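Local coordinates for protein PA0821 (Pseudomonas aeruginosa, PDB 7DRG) that probably acts as the immunity protein (antitoxin) that protects the cell against a putative VRR-NUC nuclease effector of its type VI secretion system, at residues Leu44-Lys47 and Leu53-Glu56; Leu76-Pro81 and Arg97-Ala102; Asp161-Phe166 and Val269-Ala274; Tyr184-Thr189 and Asn193-Glu198; Asp248-Gln253 and Asn294-Gly299. One frame throughout, in Å; residues are numbered along the deposited sequence.

Contact 1 of 5, residues Leu44-Lys47 and Leu53-Glu56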
# COMPACT_ATOMS: atom_id res chain seq x y z
N LEU B 44 -19.71 18.40 -1.49
CA LEU B 44 -20.90 18.94 -0.82
C LEU B 44 -22.11 18.15 -1.28
O LEU B 44 -22.37 18.04 -2.48
CB LEU B 44 -21.08 20.43 -1.14
CG LEU B 44 -19.97 21.38 -0.69
CD1 LEU B 44 -20.26 22.79 -1.18
CD2 LEU B 44 -19.85 21.36 0.81
N TYR B 45 -22.84 17.57 -0.32
CA TYR B 45 -24.09 16.87 -0.59
C TYR B 45 -25.24 17.82 -0.27
O TYR B 45 -25.35 18.29 0.86
CB TYR B 45 -24.20 15.60 0.25
CG TYR B 45 -23.09 14.57 0.09
CD1 TYR B 45 -21.88 14.72 0.75
CD2 TYR B 45 -23.29 13.42 -0.68
CE1 TYR B 45 -20.88 13.75 0.64
CE2 TYR B 45 -22.30 12.46 -0.80
CZ TYR B 45 -21.10 12.64 -0.14
OH TYR B 45 -20.12 11.67 -0.26
N PHE B 46 -26.12 18.08 -1.25
CA PHE B 46 -27.13 19.12 -1.08
C PHE B 46 -28.42 18.69 -1.76
O PHE B 46 -28.44 17.77 -2.58
CB PHE B 46 -26.66 20.47 -1.64
CG PHE B 46 -26.49 20.48 -3.14
CD1 PHE B 46 -25.35 19.96 -3.73
CD2 PHE B 46 -27.48 21.01 -3.96
CE1 PHE B 46 -25.20 19.95 -5.10
CE2 PHE B 46 -27.32 21.01 -5.34
CZ PHE B 46 -26.18 20.48 -5.91
N LYS B 47 -29.51 19.40 -1.46
CA LYS B 47 -30.81 19.05 -2.01
C LYS B 47 -31.36 20.17 -2.89
O LYS B 47 -30.80 21.26 -2.97
CB LYS B 47 -31.81 18.69 -0.90
CG LYS B 47 -31.37 17.45 -0.12
CD LYS B 47 -32.46 16.94 0.82
CE LYS B 47 -31.97 15.74 1.61
NZ LYS B 47 -33.05 15.17 2.46
N LEU B 53 -33.70 28.22 -8.33
CA LEU B 53 -32.85 29.02 -7.46
C LEU B 53 -31.56 28.29 -7.12
O LEU B 53 -30.49 28.92 -7.08
CB LEU B 53 -33.61 29.40 -6.18
CG LEU B 53 -34.70 30.46 -6.39
CD1 LEU B 53 -35.36 30.80 -5.06
CD2 LEU B 53 -34.13 31.70 -7.05
N VAL B 54 -31.63 26.97 -6.89
CA VAL B 54 -30.42 26.22 -6.59
C VAL B 54 -29.54 26.12 -7.83
O VAL B 54 -28.31 26.21 -7.74
CB VAL B 54 -30.77 24.82 -6.03
CG1 VAL B 54 -29.49 23.97 -5.85
CG2 VAL B 54 -31.49 24.94 -4.70
N ARG B 55 -30.15 25.94 -9.00
CA ARG B 55 -29.36 25.91 -10.23
C ARG B 55 -28.66 27.25 -10.46
O ARG B 55 -27.48 27.26 -10.84
CB ARG B 55 -30.25 25.53 -11.41
CG ARG B 55 -30.67 24.07 -11.33
CD ARG B 55 -31.67 23.70 -12.40
NE ARG B 55 -31.99 22.28 -12.30
CZ ARG B 55 -32.70 21.61 -13.21
NH1 ARG B 55 -33.14 22.25 -14.29
NH2 ARG B 55 -32.95 20.32 -13.04
N GLU B 56 -29.34 28.37 -10.21
CA GLU B 56 -28.66 29.66 -10.32
C GLU B 56 -27.49 29.76 -9.35
O GLU B 56 -26.44 30.32 -9.69
CB GLU B 56 -29.64 30.81 -10.07
CG GLU B 56 -30.77 30.86 -11.07
CD GLU B 56 -31.78 31.95 -10.75
OE1 GLU B 56 -31.47 32.83 -9.91
OE2 GLU B 56 -32.90 31.87 -11.29
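F46, on strand 34-46, meets V54 from the first turn of helix 52-69, and this pair makes most of the contact. From CB, which leaves the strand toward the helix, a chi1 of 67° sets CG between the backbone N and the carbonyl carbon. This rotamer brings one edge of the ring to L44 O and turns the CD2-CE2 side to the helix. On that side CD2 comes within 4.0 Å of V54 CG1, and CE2 closes to 3.7 Å from the same methyl. The methyl meets the ring obliquely, and the two side chains slide past each other in opposite directions. On the far side of the ring, CD1 lies 3.8 Å from L44 O, which sits in the ring plane. S144 and L146 of strand 144-151 also touch the phenyl group.

V54 divides its work between its two methyls. CG1 is anti to the backbone N (chi1 174°) and takes the ring. CG2 turns to the backbone of K47 instead, 4.1 Å from K47 O. K47 itself points its CB away from the helix and gives its ammonium group to D142 in a salt bridge. What joins strand to helix here is therefore dispersion between the CD2-CE2 side of the phenyl ring and one methyl, while the nearby charged end, K47 NZ, is paired with D142.

Contact 2 of 5, residues Leu76-Pro81 and Arg97-Ala102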
# COMPACT_ATOMS: atom_id res chain seq x y z
N LEU B 76 -15.28 19.16 -20.81
CA LEU B 76 -16.57 19.06 -20.13
C LEU B 76 -17.20 17.71 -20.45
O LEU B 76 -17.47 17.42 -21.63
CB LEU B 76 -17.51 20.20 -20.55
CG LEU B 76 -18.94 20.02 -20.03
CD1 LEU B 76 -18.97 20.06 -18.51
CD2 LEU B 76 -19.83 21.11 -20.63
N TRP B 77 -17.43 16.91 -19.42
CA TRP B 77 -18.11 15.62 -19.54
C TRP B 77 -19.56 15.76 -19.08
O TRP B 77 -19.83 16.37 -18.04
CB TRP B 77 -17.40 14.54 -18.71
CG TRP B 77 -16.11 14.01 -19.30
CD1 TRP B 77 -14.83 14.36 -18.93
CD2 TRP B 77 -15.98 13.03 -20.34
NE1 TRP B 77 -13.92 13.66 -19.70
CE2 TRP B 77 -14.60 12.84 -20.56
CE3 TRP B 77 -16.89 12.31 -21.10
CZ2 TRP B 77 -14.11 11.95 -21.51
CZ3 TRP B 77 -16.41 11.42 -22.05
CH2 TRP B 77 -15.03 11.26 -22.25
N ARG B 78 -20.49 15.21 -19.86
CA ARG B 78 -21.90 15.21 -19.52
C ARG B 78 -22.47 13.82 -19.80
O ARG B 78 -22.18 13.22 -20.83
CB ARG B 78 -22.69 16.26 -20.32
CG ARG B 78 -22.32 17.72 -20.01
CD ARG B 78 -23.12 18.67 -20.89
NE ARG B 78 -22.90 18.35 -22.29
CZ ARG B 78 -23.74 18.65 -23.26
NH1 ARG B 78 -24.86 19.31 -22.99
NH2 ARG B 78 -23.45 18.30 -24.51
N GLU B 79 -23.28 13.31 -18.87
CA GLU B 79 -23.85 11.98 -19.04
C GLU B 79 -25.12 12.07 -19.88
O GLU B 79 -26.09 12.73 -19.48
CB GLU B 79 -24.15 11.32 -17.69
CG GLU B 79 -24.80 9.95 -17.83
CD GLU B 79 -24.81 9.16 -16.54
OE1 GLU B 79 -25.11 7.95 -16.60
OE2 GLU B 79 -24.51 9.74 -15.48
N GLU B 80 -25.11 11.39 -21.03
CA GLU B 80 -26.20 11.30 -22.00
C GLU B 80 -26.96 12.61 -22.14
O GLU B 80 -28.15 12.69 -21.79
CB GLU B 80 -27.14 10.15 -21.63
CG GLU B 80 -26.41 8.82 -21.46
CD GLU B 80 -27.31 7.62 -21.67
OE1 GLU B 80 -26.78 6.54 -22.00
OE2 GLU B 80 -28.54 7.76 -21.51
N PRO B 81 -26.32 13.66 -22.66
CA PRO B 81 -27.00 14.95 -22.77
C PRO B 81 -28.07 14.93 -23.85
O PRO B 81 -27.96 14.24 -24.87
CB PRO B 81 -25.87 15.91 -23.14
CG PRO B 81 -24.87 15.05 -23.84
CD PRO B 81 -24.95 13.70 -23.18
N ARG B 97 -24.82 28.63 -17.56
CA ARG B 97 -26.17 29.17 -17.45
C ARG B 97 -27.00 28.89 -18.70
O ARG B 97 -28.23 28.73 -18.61
CB ARG B 97 -26.13 30.68 -17.18
CG ARG B 97 -25.61 31.04 -15.80
CD ARG B 97 -25.35 32.54 -15.65
NE ARG B 97 -24.45 32.81 -14.52
CZ ARG B 97 -24.86 32.96 -13.28
NH1 ARG B 97 -26.15 32.88 -12.99
NH2 ARG B 97 -23.97 33.20 -12.33
N GLU B 98 -26.36 28.83 -19.86
CA GLU B 98 -27.10 28.55 -21.09
C GLU B 98 -27.53 27.09 -21.15
O GLU B 98 -28.64 26.78 -21.58
CB GLU B 98 -26.25 28.94 -22.30
CG GLU B 98 -26.97 28.84 -23.65
CD GLU B 98 -27.95 29.97 -23.92
OE1 GLU B 98 -27.87 31.04 -23.28
OE2 GLU B 98 -28.82 29.79 -24.80
N MSE B 99 -26.66 26.18 -20.71
CA MSE B 99 -27.00 24.77 -20.72
C MSE B 99 -28.09 24.48 -19.68
O MSE B 99 -29.01 23.69 -19.94
CB MSE B 99 -25.76 23.92 -20.48
CG MSE B 99 -24.82 23.92 -21.67
SE MSE B 99 -23.26 22.78 -21.38
CE MSE B 99 -22.32 23.89 -20.06
N MSE B 100 -28.01 25.14 -18.54
CA MSE B 100 -29.03 24.91 -17.51
C MSE B 100 -30.37 25.51 -17.97
O MSE B 100 -31.40 24.98 -17.60
CB MSE B 100 -28.61 25.56 -16.19
CG MSE B 100 -27.28 25.13 -15.68
SE MSE B 100 -27.46 24.71 -13.78
CE MSE B 100 -28.50 23.21 -14.27
N GLY B 101 -30.32 26.58 -18.75
CA GLY B 101 -31.55 27.20 -19.21
C GLY B 101 -32.35 26.34 -20.18
O GLY B 101 -33.55 26.58 -20.35
N ALA B 102 -31.71 25.38 -20.82
CA ALA B 102 -32.39 24.43 -21.69
C ALA B 102 -33.01 23.27 -20.92
O ALA B 102 -33.53 22.34 -21.55
CB ALA B 102 -31.42 23.89 -22.74
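A helix packed beside an antiparallel sheet is the setting: L76, on strand 75-77, meets M99 of helix 96-101. The strand pairs with 87-89 and 109-114, and M99 also touches F111 and Y113 of the latter, so its side chain works into the hydrophobic layer between helix and sheet. M99 is present as selenomethionine. Its chain runs straight out from the helix and then bends at the selenium (chi3 -72°), which turns the CE methyl toward the leucine. The two side chains reach toward each other tip to tip, with L76 CD2 3.8 Å from M99 CE and 3.9 Å from M99 SE.

R78, two residues along, passes the selenium on its way to other partners. Its NH2 donates to the backbone oxygens of Q83 and K85, which hold the guanidinium in place. The chain bends at chi3 (-56°) to get there. The contact thus changes from purely apolar at L76 to aliphatic and partly polar at R78, where R78 CD and R78 NH1 each lie 4.1 Å from M99 SE. One face of the guanidinium is covered from within its own segment: P81 CB sits over the centre of the group, 3.4 Å above its plane.

Contact 3 of 5, residues Asp161-Phe166 and Val269-Ala274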
# COMPACT_ATOMS: atom_id res chain seq x y z
N ASP B 161 -7.80 30.65 -1.07
CA ASP B 161 -8.73 30.66 -2.20
C ASP B 161 -9.71 29.49 -2.16
O ASP B 161 -10.93 29.68 -2.26
CB ASP B 161 -7.97 30.67 -3.52
CG ASP B 161 -7.41 32.03 -3.87
OD1 ASP B 161 -7.45 32.94 -3.01
OD2 ASP B 161 -6.94 32.19 -5.02
N PHE B 162 -9.19 28.26 -2.05
CA PHE B 162 -10.09 27.10 -1.97
C PHE B 162 -10.99 27.20 -0.76
O PHE B 162 -12.20 26.94 -0.84
CB PHE B 162 -9.27 25.80 -1.95
CG PHE B 162 -10.11 24.58 -1.75
CD1 PHE B 162 -10.48 24.18 -0.47
CD2 PHE B 162 -10.54 23.82 -2.83
CE1 PHE B 162 -11.27 23.07 -0.28
CE2 PHE B 162 -11.32 22.69 -2.64
CZ PHE B 162 -11.69 22.32 -1.37
N LEU B 163 -10.42 27.57 0.39
CA LEU B 163 -11.22 27.71 1.60
C LEU B 163 -12.37 28.70 1.39
O LEU B 163 -13.51 28.42 1.77
CB LEU B 163 -10.30 28.16 2.74
CG LEU B 163 -10.93 28.55 4.07
CD1 LEU B 163 -11.71 27.39 4.64
CD2 LEU B 163 -9.83 29.01 5.03
N GLN B 164 -12.09 29.84 0.76
CA GLN B 164 -13.15 30.81 0.47
C GLN B 164 -14.23 30.21 -0.42
O GLN B 164 -15.42 30.45 -0.21
CB GLN B 164 -12.55 32.06 -0.18
CG GLN B 164 -13.54 33.19 -0.33
CD GLN B 164 -13.89 33.84 0.99
OE1 GLN B 164 -13.04 34.44 1.65
NE2 GLN B 164 -15.15 33.70 1.40
N LEU B 165 -13.83 29.43 -1.43
CA LEU B 165 -14.81 28.78 -2.29
C LEU B 165 -15.69 27.83 -1.49
O LEU B 165 -16.92 27.81 -1.65
CB LEU B 165 -14.12 28.02 -3.43
CG LEU B 165 -13.34 28.80 -4.48
CD1 LEU B 165 -12.72 27.82 -5.47
CD2 LEU B 165 -14.24 29.81 -5.20
N PHE B 166 -15.07 27.01 -0.63
CA PHE B 166 -15.84 26.01 0.11
C PHE B 166 -16.89 26.68 0.99
O PHE B 166 -18.05 26.24 1.04
CB PHE B 166 -14.90 25.13 0.94
CG PHE B 166 -15.55 23.89 1.47
CD1 PHE B 166 -15.66 22.76 0.67
CD2 PHE B 166 -16.05 23.84 2.76
CE1 PHE B 166 -16.27 21.62 1.16
CE2 PHE B 166 -16.65 22.70 3.25
CZ PHE B 166 -16.76 21.58 2.45
N VAL B 269 -19.00 25.01 9.04
CA VAL B 269 -17.81 24.35 8.51
C VAL B 269 -16.73 24.42 9.58
O VAL B 269 -16.44 25.49 10.12
CB VAL B 269 -17.32 24.99 7.20
CG1 VAL B 269 -15.98 24.36 6.78
CG2 VAL B 269 -18.35 24.81 6.11
N ILE B 270 -16.13 23.28 9.87
CA ILE B 270 -15.03 23.17 10.82
C ILE B 270 -13.74 23.03 10.03
O ILE B 270 -13.65 22.20 9.13
CB ILE B 270 -15.23 21.97 11.76
CG1 ILE B 270 -16.59 22.04 12.45
CG2 ILE B 270 -14.08 21.88 12.78
CD1 ILE B 270 -16.93 20.83 13.27
N GLN B 271 -12.74 23.85 10.37
CA GLN B 271 -11.42 23.76 9.77
C GLN B 271 -10.49 23.10 10.79
O GLN B 271 -10.30 23.62 11.89
CB GLN B 271 -10.89 25.14 9.38
CG GLN B 271 -9.43 25.13 8.90
CD GLN B 271 -8.91 26.51 8.53
OE1 GLN B 271 -9.69 27.45 8.34
NE2 GLN B 271 -7.60 26.64 8.41
N ALA B 272 -9.94 21.94 10.43
CA ALA B 272 -9.09 21.17 11.34
C ALA B 272 -7.63 21.38 10.96
O ALA B 272 -7.06 20.61 10.19
CB ALA B 272 -9.47 19.69 11.30
N GLY B 273 -7.01 22.40 11.53
CA GLY B 273 -5.59 22.63 11.33
C GLY B 273 -5.30 23.72 10.31
O GLY B 273 -6.18 24.21 9.59
N ALA B 274 -4.01 24.09 10.26
CA ALA B 274 -3.56 25.23 9.47
C ALA B 274 -3.53 24.94 7.98
O ALA B 274 -3.47 25.88 7.18
CB ALA B 274 -2.15 25.65 9.93
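F166 and V269 form the close-packed half of this contact between helix 161-173 and strand 267-272. Both valine methyls bear on one edge of the phenyl ring, near its plane: V269 CG2 is 3.9 Å from F166 CE2, and V269 CG1 is 4.0 Å from the same carbon. With chi1 near 180° (-166°), F166 points its ring away from its own backbone N and places the CD2-CE2 edge at the fork of the valine. L233 of the adjoining strand and F148 of strand 144-151 also touch this ring.

One helical turn earlier the contact is sparser and chemically mixed, one approach instead of several, although this side too is buried. L163 crosses Q271 at about a right angle, and the pair is carried by L163 CD2 to Q271 OE1 at 3.7 Å. The amide is occupied by other groups. OE1 pairs with the hydroxyl of Y262, and NE2 binds G273 O at 3.1 Å with an N-H...O angle of 158°, the acceptor lying in the amide plane. NE2 also donates to N356 O. These bonds fix the rotation of the amide and satisfy its polar atoms, so a buried polar group can lie beside a leucine methyl.

Helix residues three apart thus face strand residues two apart, the pattern of a helix laid on the face of an antiparallel beta-sheet.

Contact 4 of 5, residues Tyr184-Thr189 and Asn193-Glu198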
# COMPACT_ATOMS: atom_id res chain seq x y z
N TYR B 184 -7.67 11.92 -4.41
CA TYR B 184 -7.25 11.64 -5.78
C TYR B 184 -8.44 11.83 -6.71
O TYR B 184 -9.46 11.16 -6.55
CB TYR B 184 -6.70 10.23 -5.94
CG TYR B 184 -5.30 10.10 -5.42
CD1 TYR B 184 -4.22 10.51 -6.18
CD2 TYR B 184 -5.06 9.62 -4.14
CE1 TYR B 184 -2.93 10.42 -5.69
CE2 TYR B 184 -3.77 9.51 -3.65
CZ TYR B 184 -2.72 9.92 -4.43
OH TYR B 184 -1.43 9.84 -3.94
N ASN B 185 -8.29 12.71 -7.69
CA ASN B 185 -9.18 12.67 -8.84
C ASN B 185 -8.74 11.51 -9.72
O ASN B 185 -7.55 11.35 -9.98
CB ASN B 185 -9.14 13.97 -9.64
CG ASN B 185 -9.90 15.09 -8.97
OD1 ASN B 185 -10.78 14.84 -8.14
ND2 ASN B 185 -9.59 16.32 -9.35
N LEU B 186 -9.69 10.69 -10.17
CA LEU B 186 -9.38 9.57 -11.05
C LEU B 186 -9.77 9.92 -12.48
O LEU B 186 -10.47 10.91 -12.75
CB LEU B 186 -10.11 8.31 -10.59
CG LEU B 186 -9.89 7.91 -9.13
CD1 LEU B 186 -10.58 6.58 -8.84
CD2 LEU B 186 -8.40 7.82 -8.80
N SER B 187 -9.31 9.09 -13.41
CA SER B 187 -9.63 9.27 -14.81
C SER B 187 -11.14 9.34 -15.00
O SER B 187 -11.88 8.52 -14.43
CB SER B 187 -9.05 8.11 -15.63
OG SER B 187 -9.62 8.10 -16.92
N PRO B 188 -11.65 10.32 -15.77
CA PRO B 188 -13.10 10.44 -15.93
C PRO B 188 -13.74 9.24 -16.61
O PRO B 188 -14.93 8.98 -16.41
CB PRO B 188 -13.26 11.71 -16.78
CG PRO B 188 -12.00 12.48 -16.53
CD PRO B 188 -10.92 11.45 -16.35
N THR B 189 -12.98 8.51 -17.42
CA THR B 189 -13.52 7.38 -18.17
C THR B 189 -12.97 6.04 -17.75
O THR B 189 -13.65 5.02 -17.94
CB THR B 189 -13.25 7.56 -19.67
OG1 THR B 189 -11.85 7.77 -19.89
CG2 THR B 189 -14.03 8.74 -20.20
N ASN B 193 -9.93 1.19 -13.73
CA ASN B 193 -8.53 0.79 -13.73
C ASN B 193 -7.77 1.39 -12.56
O ASN B 193 -6.71 0.86 -12.18
CB ASN B 193 -7.82 1.26 -15.00
CG ASN B 193 -8.36 0.62 -16.26
OD1 ASN B 193 -9.00 -0.43 -16.21
ND2 ASN B 193 -8.08 1.23 -17.40
N ASP B 194 -8.27 2.48 -11.99
CA ASP B 194 -7.47 3.31 -11.12
C ASP B 194 -7.94 3.35 -9.68
O ASP B 194 -7.18 3.82 -8.83
CB ASP B 194 -7.40 4.72 -11.72
CG ASP B 194 -6.76 4.72 -13.09
OD1 ASP B 194 -5.57 4.32 -13.19
OD2 ASP B 194 -7.44 5.04 -14.09
N GLU B 195 -9.13 2.83 -9.38
CA GLU B 195 -9.51 2.63 -7.98
C GLU B 195 -8.46 1.85 -7.19
O GLU B 195 -8.26 2.17 -6.01
CB GLU B 195 -10.86 1.92 -7.90
CG GLU B 195 -12.04 2.77 -8.37
CD GLU B 195 -13.38 2.09 -8.16
OE1 GLU B 195 -13.41 0.84 -8.05
OE2 GLU B 195 -14.41 2.80 -8.10
N PRO B 196 -7.78 0.84 -7.74
CA PRO B 196 -6.74 0.17 -6.93
C PRO B 196 -5.63 1.10 -6.48
O PRO B 196 -5.10 0.92 -5.38
CB PRO B 196 -6.22 -0.92 -7.88
CG PRO B 196 -7.35 -1.21 -8.78
CD PRO B 196 -8.03 0.11 -9.00
N SER B 197 -5.26 2.09 -7.31
CA SER B 197 -4.28 3.08 -6.88
C SER B 197 -4.79 3.87 -5.68
O SER B 197 -4.05 4.12 -4.72
CB SER B 197 -3.95 4.03 -8.03
OG SER B 197 -3.48 3.32 -9.17
N GLU B 198 -6.07 4.27 -5.71
CA GLU B 198 -6.66 4.97 -4.58
C GLU B 198 -6.70 4.08 -3.33
O GLU B 198 -6.42 4.55 -2.22
CB GLU B 198 -8.07 5.44 -4.97
CG GLU B 198 -8.80 6.19 -3.88
CD GLU B 198 -10.16 6.68 -4.34
OE1 GLU B 198 -10.97 5.86 -4.81
OE2 GLU B 198 -10.41 7.90 -4.25
O HOH W 1 -8.77 9.68 -3.15
O HOH W 2 -11.71 9.63 -5.54
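E198 OE2 is linked to the backbone of Y184 by a bridging water, which donates to E198 OE2 at 2.7 Å and accepts from Y184 N at 2.8 Å. A second water lies 2.9 Å from Y184 O and also close to the carboxylate, but its bonding is doubtful. E198 reaches the bridge with a fully extended chain (chi1 -180°), and its other oxygen pairs with H309 NE2.

L186 packs against the helix backbone and E195. It crosses E195 at about a right angle, and L186 CD1 lies 4.1 Å from E195 CG, while L186 CD2 is 4.2 Å from D194 O. E195 sends its carboxylate on to R318. Farther along, S187 CB packs 3.8 Å from D194 OD2; that carboxylate is held by the hydroxyl of Y33 and the backbone N of N23. Each acid here is thus buried but supplied with partners.

Strand 184-186 and helix segment 193-198 run nearly antiparallel, at 170° and 9.3 Å between axes, the short loop after the strand bringing the helix back over it. The helix covers one side of the strand, which pairs with 34-46, and A36 of that strand touches both Y184 and L186.

Contact 5 of 5, residues Asp248-Gln253 and Asn294-Gly299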
# COMPACT_ATOMS: atom_id res chain seq x y z
N ASP B 248 -21.52 24.81 20.92
CA ASP B 248 -20.81 25.02 22.19
C ASP B 248 -20.06 23.77 22.62
O ASP B 248 -18.88 23.84 23.00
CB ASP B 248 -21.80 25.45 23.28
CG ASP B 248 -22.35 26.85 23.06
OD1 ASP B 248 -21.69 27.64 22.36
OD2 ASP B 248 -23.44 27.15 23.60
N ALA B 249 -20.71 22.61 22.54
CA ALA B 249 -20.08 21.37 22.99
C ALA B 249 -18.91 20.97 22.10
O ALA B 249 -17.98 20.32 22.57
CB ALA B 249 -21.12 20.25 23.03
N LEU B 250 -18.94 21.35 20.81
CA LEU B 250 -17.83 21.01 19.93
C LEU B 250 -16.63 21.91 20.17
O LEU B 250 -15.48 21.44 20.19
CB LEU B 250 -18.26 21.08 18.46
CG LEU B 250 -19.15 19.95 17.94
CD1 LEU B 250 -19.49 20.19 16.48
CD2 LEU B 250 -18.47 18.60 18.12
N ARG B 251 -16.86 23.22 20.33
CA ARG B 251 -15.76 24.14 20.58
C ARG B 251 -15.06 23.82 21.90
O ARG B 251 -13.88 24.14 22.07
CB ARG B 251 -16.27 25.59 20.57
CG ARG B 251 -16.68 26.06 19.17
CD ARG B 251 -17.40 27.40 19.20
NE ARG B 251 -16.48 28.51 19.40
CZ ARG B 251 -16.85 29.79 19.45
NH1 ARG B 251 -18.13 30.12 19.32
NH2 ARG B 251 -15.94 30.74 19.62
N ALA B 252 -15.77 23.17 22.83
CA ALA B 252 -15.15 22.71 24.06
C ALA B 252 -14.16 21.56 23.83
O ALA B 252 -13.29 21.33 24.68
CB ALA B 252 -16.22 22.27 25.06
N GLN B 253 -14.27 20.84 22.71
CA GLN B 253 -13.39 19.72 22.42
C GLN B 253 -12.34 20.02 21.37
O GLN B 253 -11.50 19.15 21.10
CB GLN B 253 -14.21 18.51 21.95
CG GLN B 253 -15.36 18.12 22.86
CD GLN B 253 -16.32 17.17 22.18
OE1 GLN B 253 -17.44 17.54 21.82
NE2 GLN B 253 -15.89 15.93 21.99
N ASN B 294 -12.35 13.78 14.57
CA ASN B 294 -13.04 12.51 14.40
C ASN B 294 -13.55 11.97 15.73
O ASN B 294 -14.64 11.40 15.80
CB ASN B 294 -12.12 11.50 13.72
CG ASN B 294 -12.72 10.10 13.62
OD1 ASN B 294 -13.46 9.80 12.68
ND2 ASN B 294 -12.38 9.24 14.57
N HIS B 295 -12.77 12.16 16.80
CA HIS B 295 -13.21 11.72 18.12
C HIS B 295 -14.48 12.46 18.55
O HIS B 295 -15.41 11.85 19.09
CB HIS B 295 -12.09 11.94 19.14
CG HIS B 295 -12.35 11.31 20.47
ND1 HIS B 295 -12.23 9.95 20.68
CD2 HIS B 295 -12.72 11.84 21.65
CE1 HIS B 295 -12.52 9.68 21.94
NE2 HIS B 295 -12.82 10.81 22.55
N ALA B 296 -14.54 13.77 18.29
CA ALA B 296 -15.71 14.56 18.68
C ALA B 296 -16.95 14.20 17.87
O ALA B 296 -18.08 14.34 18.37
CB ALA B 296 -15.41 16.05 18.53
N LEU B 297 -16.79 13.75 16.62
CA LEU B 297 -17.91 13.56 15.72
C LEU B 297 -18.24 12.10 15.42
O LEU B 297 -19.21 11.84 14.71
CB LEU B 297 -17.65 14.29 14.39
CG LEU B 297 -17.50 15.81 14.48
CD1 LEU B 297 -17.35 16.41 13.08
CD2 LEU B 297 -18.70 16.42 15.20
N LYS B 298 -17.48 11.14 15.94
CA LYS B 298 -17.72 9.76 15.52
C LYS B 298 -19.07 9.23 15.98
O LYS B 298 -19.55 8.23 15.44
CB LYS B 298 -16.60 8.85 15.99
CG LYS B 298 -16.42 8.76 17.49
CD LYS B 298 -15.16 7.96 17.79
CE LYS B 298 -15.03 7.62 19.26
NZ LYS B 298 -13.79 6.84 19.49
N GLY B 299 -19.71 9.89 16.95
CA GLY B 299 -21.06 9.54 17.33
C GLY B 299 -22.09 9.78 16.24
O GLY B 299 -23.18 9.21 16.30
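L250 and L297 meet where two helices, 247-251 and 288-297, pack through their C-terminal parts. The leucines share one conformation. In each, CG stands anti to the carbonyl carbon (chi1 -74° for L250 and -63° for L297), and an extended second torsion carries a methyl outward. Neither CB bond aims straight across the interface; the branches bridge the distance, and the side chains cross at about a right angle. L297 CD2 lies 3.7 Å from L250 CD2 and 4.1 Å from L250 CD1, so one methyl rests against the fork of its partner. T234 and L236 of strand 233-237 and A244 also touch L297, which connects this helix pair to strand 233-237.

Q253 makes the outer part of the contact. Its backbone N binds L250 O at 2.9 Å as the chain turns after the helix, and CB points toward the other segment. An extended chain beyond CG lays the amide group against the methyl of A296 at the exposed edge. A296 presents its short side chain to both neighbours: A296 CB is 4.0 Å from L250 CD2 and 3.9 Å from Q253 CD.

Contacts 1 to 4 each have a segment on the antiparallel strands, while contact 5 joins two helices. Contacts 2, 3 and 4 are buried: contact 3 combines a ring edge with a bonded amide, contact 4 relies on buried acids and water, and contact 2, far from the chain's centre, is mainly apolar. Contacts 1 and 5 are partly buried and largely apolar, a methyl on a phenyl ring in one, leucine and alanine methyls with a glutamine amide at the rim in the other. Neighbours touch: L44 CD2 lies 3.5 Å from F166 CZ (contacts 1 and 3), R55 packs on M100 (1 and 2), W77 on P188 and T189 (2 and 4), and I270 on L250 (3 and 5).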